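Local coordinates for protein adenosine deaminase 1 (Arthrobacter aurescens, PDB 3RYS) that probably catalyses the zinc-dependent hydrolytic deamination of adenine to hypoxanthine and ammonium in purine salvage, at residues 16-21 with 274-279; 97-102 with 316-321; 219-224 with 242-247. All coordinates share one frame; numbering follows the deposited sequence.

Contact 1 (16-21 with 274-279). With ZN (zinc ion), chain C; ADE (adenine), chain D.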
# COMPACT_ATOMS: atom_id res chain seq x y z
N ALA A 16 5.18 -0.76 -10.72
CA ALA A 16 3.91 -0.25 -10.23
C ALA A 16 3.81 -0.52 -8.73
O ALA A 16 4.08 -1.63 -8.28
CB ALA A 16 2.76 -0.91 -10.96
N GLU A 17 3.46 0.50 -7.95
CA GLU A 17 3.22 0.29 -6.53
C GLU A 17 1.73 0.03 -6.28
O GLU A 17 0.88 0.89 -6.53
CB GLU A 17 3.73 1.46 -5.68
CG GLU A 17 3.81 1.14 -4.19
CD GLU A 17 4.73 2.09 -3.42
OE1 GLU A 17 4.92 3.24 -3.87
OE2 GLU A 17 5.25 1.68 -2.36
N LEU A 18 1.42 -1.18 -5.81
CA LEU A 18 0.04 -1.62 -5.63
C LEU A 18 -0.39 -1.60 -4.17
O LEU A 18 -1.58 -1.67 -3.86
CB LEU A 18 -0.14 -3.03 -6.20
CG LEU A 18 0.27 -3.25 -7.65
CD1 LEU A 18 0.00 -4.69 -8.06
CD2 LEU A 18 -0.45 -2.28 -8.57
N HIS A 19 0.59 -1.53 -3.27
CA HIS A 19 0.33 -1.55 -1.84
C HIS A 19 0.95 -0.31 -1.20
O HIS A 19 2.16 -0.28 -0.92
CB HIS A 19 0.92 -2.82 -1.22
CG HIS A 19 0.58 -3.02 0.22
ND1 HIS A 19 0.46 -4.26 0.80
CD2 HIS A 19 0.34 -2.12 1.21
CE1 HIS A 19 0.17 -4.13 2.08
NE2 HIS A 19 0.08 -2.84 2.35
N LEU A 20 0.13 0.71 -0.97
CA LEU A 20 0.62 1.96 -0.41
C LEU A 20 -0.48 2.81 0.19
O LEU A 20 -1.47 3.14 -0.47
CB LEU A 20 1.35 2.78 -1.48
CG LEU A 20 1.73 4.16 -0.96
CD1 LEU A 20 3.20 4.42 -1.20
CD2 LEU A 20 0.85 5.27 -1.55
N HIS A 21 -0.30 3.18 1.46
CA HIS A 21 -1.26 4.02 2.16
C HIS A 21 -0.83 5.48 2.10
O HIS A 21 0.27 5.83 2.51
CB HIS A 21 -1.36 3.57 3.61
CG HIS A 21 -1.65 2.11 3.77
ND1 HIS A 21 -2.91 1.63 4.01
CD2 HIS A 21 -0.83 1.03 3.72
CE1 HIS A 21 -2.87 0.31 4.10
NE2 HIS A 21 -1.62 -0.07 3.92
N ASN A 274 3.19 -15.15 -7.00
CA ASN A 274 3.14 -13.94 -7.80
C ASN A 274 3.35 -12.67 -6.96
O ASN A 274 2.43 -11.86 -6.80
CB ASN A 274 1.82 -13.86 -8.55
CG ASN A 274 1.73 -12.66 -9.45
OD1 ASN A 274 2.74 -12.14 -9.91
ND2 ASN A 274 0.50 -12.21 -9.72
N VAL A 275 4.55 -12.51 -6.43
CA VAL A 275 4.83 -11.43 -5.48
C VAL A 275 5.40 -10.18 -6.14
O VAL A 275 6.03 -10.25 -7.20
CB VAL A 275 5.82 -11.89 -4.40
CG1 VAL A 275 5.14 -12.84 -3.41
CG2 VAL A 275 7.05 -12.53 -5.04
N CYS A 276 5.18 -9.04 -5.49
CA CYS A 276 5.79 -7.79 -5.90
C CYS A 276 6.21 -6.98 -4.68
O CYS A 276 5.80 -7.28 -3.56
CB CYS A 276 4.84 -6.98 -6.79
SG CYS A 276 3.32 -6.42 -5.99
N VAL A 277 7.04 -5.96 -4.91
CA VAL A 277 7.64 -5.18 -3.84
C VAL A 277 6.93 -3.84 -3.66
O VAL A 277 6.70 -3.11 -4.63
CB VAL A 277 9.13 -4.93 -4.13
CG1 VAL A 277 9.76 -4.06 -3.05
CG2 VAL A 277 9.87 -6.26 -4.23
N ASN A 278 6.59 -3.51 -2.42
CA ASN A 278 5.86 -2.29 -2.09
C ASN A 278 6.41 -1.63 -0.83
O ASN A 278 7.02 -2.30 0.01
CB ASN A 278 4.37 -2.60 -1.91
CG ASN A 278 3.77 -3.34 -3.09
OD1 ASN A 278 3.95 -4.55 -3.25
ND2 ASN A 278 3.05 -2.61 -3.93
N SER A 279 6.21 -0.33 -0.69
CA SER A 279 6.76 0.38 0.47
C SER A 279 5.73 0.55 1.59
O SER A 279 6.10 0.86 2.73
CB SER A 279 7.38 1.73 0.06
OG SER A 279 6.40 2.63 -0.42
ZN ZN C . -0.45 -2.03 4.45
N9 ADE D . -2.73 0.47 7.92
C8 ADE D . -1.74 1.13 7.24
N7 ADE D . -0.74 0.36 6.85
C5 ADE D . -1.11 -0.90 7.33
C6 ADE D . -0.48 -2.16 7.26
N6 ADE D . 0.70 -2.35 6.66
N1 ADE D . -1.10 -3.20 7.84
C2 ADE D . -2.28 -3.00 8.45
N3 ADE D . -2.98 -1.86 8.58
C4 ADE D . -2.33 -0.84 7.99
O HOH W 1 7.48 4.17 -3.03
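Glu17 and Ser279 hold together the first strand of the TIM barrel, 15-17, and the loop just past its last strand, 275-277, at the seam where the barrel closes. The polar grip centres on one carboxylate oxygen. Ser279 N donates to Glu17 OE2 at 2.8 Å, nearly along the C-O axis, and Ser279 OG also donates to it, although the modelled separation of that second bond is too short to be trusted. A water spans the same two side chains, donating to Glu17 OE1 (2.9 Å) and to Ser279 OG (3.2 Å), while OE1 is also hydrogen-bonded to Tyr86 OH. Both carboxylate oxygens are therefore engaged inside the buried seam.

Packing continues along the seam. Asn278 CB lies 3.5 Å from His19 CB, and Leu18 CD1 reaches toward Cys276 SG at 4.3 Å.

Metal coordination comes from the same segment, through the His-X-His signature of this superfamily. With CG of His19 anti to its backbone N (chi1 -174°), the ring leads away from Asn278 to the zinc ion, and a hydrogen bond between ND1 and Thr245 OG1 helps, with the metal, to set its rotation. His199 and Asp280, the latter directly following Ser279, complete the protein ligands. His19 NE2 and His21 NE2 each bind zinc at 2.3 Å, and adenine N7 sits over one face of the His21 ring, toward its rim, 3.1 Å from NE2.

Contact 2 (97-102 with 316-321)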
# COMPACT_ATOMS: atom_id res chain seq x y z
N HIS A 97 3.23 3.55 -12.11
CA HIS A 97 1.81 3.41 -11.84
C HIS A 97 1.63 3.16 -10.35
O HIS A 97 2.34 2.35 -9.75
CB HIS A 97 1.24 2.24 -12.65
CG HIS A 97 -0.22 2.01 -12.45
ND1 HIS A 97 -0.73 1.10 -11.55
CD2 HIS A 97 -1.30 2.57 -13.06
CE1 HIS A 97 -2.04 1.11 -11.60
NE2 HIS A 97 -2.42 1.99 -12.51
N ALA A 98 0.68 3.86 -9.75
CA ALA A 98 0.47 3.78 -8.31
C ALA A 98 -1.00 3.55 -7.99
O ALA A 98 -1.86 4.34 -8.39
CB ALA A 98 0.98 5.04 -7.64
N GLU A 99 -1.29 2.47 -7.28
CA GLU A 99 -2.65 2.22 -6.82
C GLU A 99 -2.72 2.47 -5.32
O GLU A 99 -2.20 1.70 -4.51
CB GLU A 99 -3.12 0.82 -7.22
CG GLU A 99 -3.35 0.70 -8.72
CD GLU A 99 -3.77 -0.68 -9.18
OE1 GLU A 99 -4.35 -1.44 -8.38
OE2 GLU A 99 -3.51 -1.01 -10.36
N ILE A 100 -3.36 3.57 -4.97
CA ILE A 100 -3.19 4.19 -3.66
C ILE A 100 -4.36 3.97 -2.71
O ILE A 100 -5.51 4.21 -3.05
CB ILE A 100 -2.96 5.70 -3.83
CG1 ILE A 100 -1.73 5.94 -4.70
CG2 ILE A 100 -2.82 6.38 -2.48
CD1 ILE A 100 -1.70 7.30 -5.38
N MET A 101 -4.04 3.50 -1.51
CA MET A 101 -5.05 3.31 -0.48
C MET A 101 -5.25 4.55 0.38
O MET A 101 -4.37 5.41 0.52
CB MET A 101 -4.72 2.11 0.41
CG MET A 101 -5.42 0.83 -0.01
SD MET A 101 -4.94 -0.58 1.01
CE MET A 101 -3.37 -1.00 0.28
N MET A 102 -6.44 4.63 0.97
CA MET A 102 -6.82 5.75 1.79
C MET A 102 -7.82 5.22 2.80
O MET A 102 -8.65 4.37 2.46
CB MET A 102 -7.45 6.82 0.89
CG MET A 102 -8.33 7.82 1.60
SD MET A 102 -9.20 8.80 0.35
CE MET A 102 -10.12 9.90 1.41
N ARG A 316 1.76 -6.64 -14.15
CA ARG A 316 0.76 -7.62 -14.54
C ARG A 316 -0.36 -7.69 -13.51
O ARG A 316 -1.49 -8.03 -13.84
CB ARG A 316 1.38 -9.01 -14.68
CG ARG A 316 2.43 -9.13 -15.75
CD ARG A 316 2.76 -10.60 -15.99
NE ARG A 316 4.02 -10.76 -16.70
CZ ARG A 316 5.19 -10.96 -16.11
NH1 ARG A 316 5.26 -11.04 -14.79
NH2 ARG A 316 6.29 -11.08 -16.84
N SER A 317 -0.03 -7.39 -12.26
CA SER A 317 -0.98 -7.51 -11.16
C SER A 317 -1.83 -6.25 -10.99
O SER A 317 -2.91 -6.30 -10.40
CB SER A 317 -0.25 -7.85 -9.86
OG SER A 317 0.51 -9.04 -9.99
N SER A 318 -1.34 -5.12 -11.49
CA SER A 318 -2.08 -3.87 -11.37
C SER A 318 -3.45 -3.94 -12.05
O SER A 318 -3.72 -4.85 -12.84
CB SER A 318 -1.27 -2.69 -11.92
OG SER A 318 -1.12 -2.79 -13.33
N PHE A 319 -4.32 -2.99 -11.72
CA PHE A 319 -5.63 -2.88 -12.35
C PHE A 319 -5.59 -1.81 -13.43
O PHE A 319 -6.61 -1.20 -13.76
CB PHE A 319 -6.70 -2.55 -11.31
CG PHE A 319 -6.85 -3.59 -10.23
CD1 PHE A 319 -6.76 -4.94 -10.53
CD2 PHE A 319 -7.10 -3.21 -8.92
CE1 PHE A 319 -6.90 -5.89 -9.53
CE2 PHE A 319 -7.24 -4.17 -7.93
CZ PHE A 319 -7.14 -5.51 -8.24
N ALA A 320 -4.40 -1.59 -13.98
CA ALA A 320 -4.24 -0.65 -15.08
C ALA A 320 -4.69 -1.29 -16.39
O ALA A 320 -4.88 -2.51 -16.46
CB ALA A 320 -2.79 -0.20 -15.18
N SER A 321 -4.87 -0.47 -17.42
CA SER A 321 -5.28 -0.95 -18.73
C SER A 321 -4.21 -1.86 -19.33
O SER A 321 -3.02 -1.67 -19.08
CB SER A 321 -5.54 0.22 -19.67
OG SER A 321 -4.32 0.85 -20.03
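Glu99 and His97, on alternate positions of the second TIM-barrel strand, 95-102, meet the turn that leaves helix 304-317 and crosses the N-terminal end of the barrel. In the first shell, Phe319 N donates to Glu99 OE2, a bond whose exact geometry is doubtful because that oxygen is modelled too near a neighbour. The Glu99 and Phe319 side chains cross at about a right angle, yet their carboxylate and ring planes are 25° apart, with Glu99 OE1 3.3 Å from Phe319 CD2. A CH-pi contact accompanies this bond: Ala320 CB lies over one face of the His97 imidazole, 3.8 Å from its centroid and displaced toward NE2. Ser318 CB touches both strand residues and lies 3.8 Å from His97 ND1.

The next shell explains the placement. Glu99 has an extended chain beyond CG, which carries its carboxylate to the turn, where OE1 forms a salt bridge with Arg220. Arg220 also makes a cation-pi contact with Phe319, so one guanidinium steadies both partners and probably keeps the carboxylate charged. On the turn, Ser318 OG is bonded to Ile315 O, tying it back to the helix it follows. The turn then hands over to the final helix, 322-339, at Ser321, whose OG caps the backbone N of Arg324.

Contact 3 (219-224 with 242-247). With ADE (adenine), chain D.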
# COMPACT_ATOMS: atom_id res chain seq x y z
N GLU A 219 -9.02 -9.68 -5.18
CA GLU A 219 -8.29 -9.91 -6.42
C GLU A 219 -6.78 -9.93 -6.21
O GLU A 219 -6.04 -10.38 -7.08
CB GLU A 219 -8.67 -8.86 -7.44
CG GLU A 219 -10.13 -8.52 -7.38
CD GLU A 219 -10.62 -7.92 -8.66
OE1 GLU A 219 -11.15 -6.79 -8.61
OE2 GLU A 219 -10.46 -8.57 -9.72
N ARG A 220 -6.34 -9.42 -5.07
CA ARG A 220 -4.96 -9.63 -4.65
C ARG A 220 -4.79 -9.50 -3.14
O ARG A 220 -5.53 -8.77 -2.48
CB ARG A 220 -3.97 -8.73 -5.42
CG ARG A 220 -4.37 -7.28 -5.59
CD ARG A 220 -3.27 -6.49 -6.31
NE ARG A 220 -3.32 -5.07 -5.97
CZ ARG A 220 -3.65 -4.11 -6.81
NH1 ARG A 220 -3.93 -4.38 -8.08
NH2 ARG A 220 -3.68 -2.85 -6.40
N ILE A 221 -3.83 -10.24 -2.60
CA ILE A 221 -3.59 -10.26 -1.16
C ILE A 221 -2.51 -9.27 -0.78
O ILE A 221 -1.46 -9.19 -1.43
CB ILE A 221 -3.17 -11.67 -0.69
CG1 ILE A 221 -4.34 -12.66 -0.84
CG2 ILE A 221 -2.70 -11.63 0.76
CD1 ILE A 221 -5.45 -12.45 0.16
N ASP A 222 -2.77 -8.50 0.27
CA ASP A 222 -1.81 -7.51 0.73
C ASP A 222 -0.97 -8.05 1.88
O ASP A 222 -1.51 -8.50 2.90
CB ASP A 222 -2.53 -6.21 1.08
CG ASP A 222 -3.22 -5.59 -0.13
OD1 ASP A 222 -2.57 -5.45 -1.19
OD2 ASP A 222 -4.42 -5.25 -0.03
N HIS A 223 0.35 -8.02 1.70
CA HIS A 223 1.30 -8.71 2.57
C HIS A 223 1.35 -10.21 2.24
O HIS A 223 2.11 -10.63 1.37
CB HIS A 223 1.01 -8.46 4.05
CG HIS A 223 1.30 -7.06 4.50
ND1 HIS A 223 2.56 -6.51 4.47
CD2 HIS A 223 0.48 -6.09 5.00
CE1 HIS A 223 2.51 -5.27 4.91
NE2 HIS A 223 1.27 -4.99 5.25
N GLY A 224 0.55 -11.00 2.95
CA GLY A 224 0.43 -12.42 2.66
C GLY A 224 1.61 -13.29 3.05
O GLY A 224 1.65 -14.47 2.71
N VAL A 242 -2.34 -15.65 -7.60
CA VAL A 242 -2.87 -14.55 -6.81
C VAL A 242 -1.74 -13.57 -6.50
O VAL A 242 -0.75 -13.95 -5.90
CB VAL A 242 -3.48 -15.05 -5.48
CG1 VAL A 242 -4.13 -13.91 -4.73
CG2 VAL A 242 -4.48 -16.17 -5.73
N PRO A 243 -1.89 -12.32 -6.95
CA PRO A 243 -0.86 -11.32 -6.65
C PRO A 243 -0.70 -11.13 -5.14
O PRO A 243 -1.71 -11.00 -4.44
CB PRO A 243 -1.42 -10.04 -7.28
CG PRO A 243 -2.39 -10.50 -8.31
CD PRO A 243 -2.98 -11.77 -7.77
N LEU A 244 0.54 -11.14 -4.67
CA LEU A 244 0.86 -10.87 -3.28
C LEU A 244 1.68 -9.58 -3.15
O LEU A 244 2.83 -9.52 -3.61
CB LEU A 244 1.62 -12.05 -2.65
CG LEU A 244 0.81 -13.01 -1.77
CD1 LEU A 244 -0.43 -13.54 -2.48
CD2 LEU A 244 1.68 -14.16 -1.27
N THR A 245 1.10 -8.56 -2.54
CA THR A 245 1.80 -7.29 -2.41
C THR A 245 2.70 -7.23 -1.17
O THR A 245 2.34 -6.69 -0.13
CB THR A 245 0.81 -6.09 -2.48
OG1 THR A 245 -0.09 -6.13 -1.37
CG2 THR A 245 0.01 -6.15 -3.77
N VAL A 246 3.90 -7.81 -1.31
CA VAL A 246 4.87 -7.86 -0.22
C VAL A 246 5.49 -6.50 0.09
O VAL A 246 5.77 -5.71 -0.81
CB VAL A 246 6.00 -8.86 -0.52
CG1 VAL A 246 6.93 -8.98 0.69
CG2 VAL A 246 5.43 -10.21 -0.92
N CYS A 247 5.70 -6.23 1.38
CA CYS A 247 6.31 -4.98 1.82
C CYS A 247 7.47 -5.29 2.77
O CYS A 247 7.28 -5.37 3.98
CB CYS A 247 5.27 -4.10 2.53
SG CYS A 247 3.70 -3.95 1.63
N9 ADE D . -2.73 0.47 7.92
C8 ADE D . -1.74 1.13 7.24
N7 ADE D . -0.74 0.36 6.85
C5 ADE D . -1.11 -0.90 7.33
C6 ADE D . -0.48 -2.16 7.26
N6 ADE D . 0.70 -2.35 6.66
N1 ADE D . -1.10 -3.20 7.84
C2 ADE D . -2.28 -3.00 8.45
N3 ADE D . -2.98 -1.86 8.58
C4 ADE D . -2.33 -0.84 7.99
O HOH W 2 4.42 -8.12 3.30
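Ile221 and Asp222 pair with Leu244 and Thr245 in two successive parallel beta bridges between consecutive strands of the TIM barrel, 220-221 and 244-246. The intervening helix, 231-240, makes this a beta-alpha-beta crossover, and the strand ends lead into the adenine pocket. Three backbone bonds set the register. Ile221 N donates to Pro243 O at 2.9 Å, and Thr245 N returns a nearly straight bond to Ile221 O, also 2.9 Å with an N-H...O angle of 170°. The third, from His223 N to Thr245 O (3.0 Å), differs in kind: the donor stands above the carbonyl plane, 56° out of it, where Thr245 centres an inverse gamma turn and the chain turns a corner at Asp222.

Side chains divide between two faces. On that of Ile221 and Leu244, Ile221 CB packs on Leu244 CD1 at 3.8 Å, and CG1 of the isoleucine touches Val242 CG1, next to helix 206-214. On the other, Asp222 and Thr245 lie side by side, pointing the same way, and Thr245 OG1 donates to Asp222 OD1 at 2.6 Å through the anti lone pair. Since OG1 is also the partner of His19 ND1, the aspartate probably orients a second-shell hydroxyl behind a zinc ligand.

Pro243 packs across the base of Arg220, with CB atoms 3.4 Å apart. At the opposite end of the pairing, the His223 ring lies obliquely against Cys247 SG. A water in the ring plane joins ND1 to Cys247 N, helping to set the imidazole's rotation, while His223 NE2 lies 3.0 Å from adenine N6.

Overall arrangement
From the N terminus, 16-21 opens the barrel and 97-102 follows as its neighbouring strand, with Glu17 O probably hydrogen-bonded to Glu99 N. Far along the chain, 219-224 meets 242-247 after a short excursion, closing contact 3 within the spans of both other contacts. The segment 274-279 then closes contact 1, and 316-321 closes contact 2; these two long loops cross, since their segments alternate. Contact 1 joins first strand to last, contact 3 the two strands before the last, 220-221 and 244-246, and contact 2 ties the wall to the turn before the C-terminal helix. Asn274 O, probably hydrogen-bonded to Leu244 N, links contacts 1 and 3 through adjacent strands.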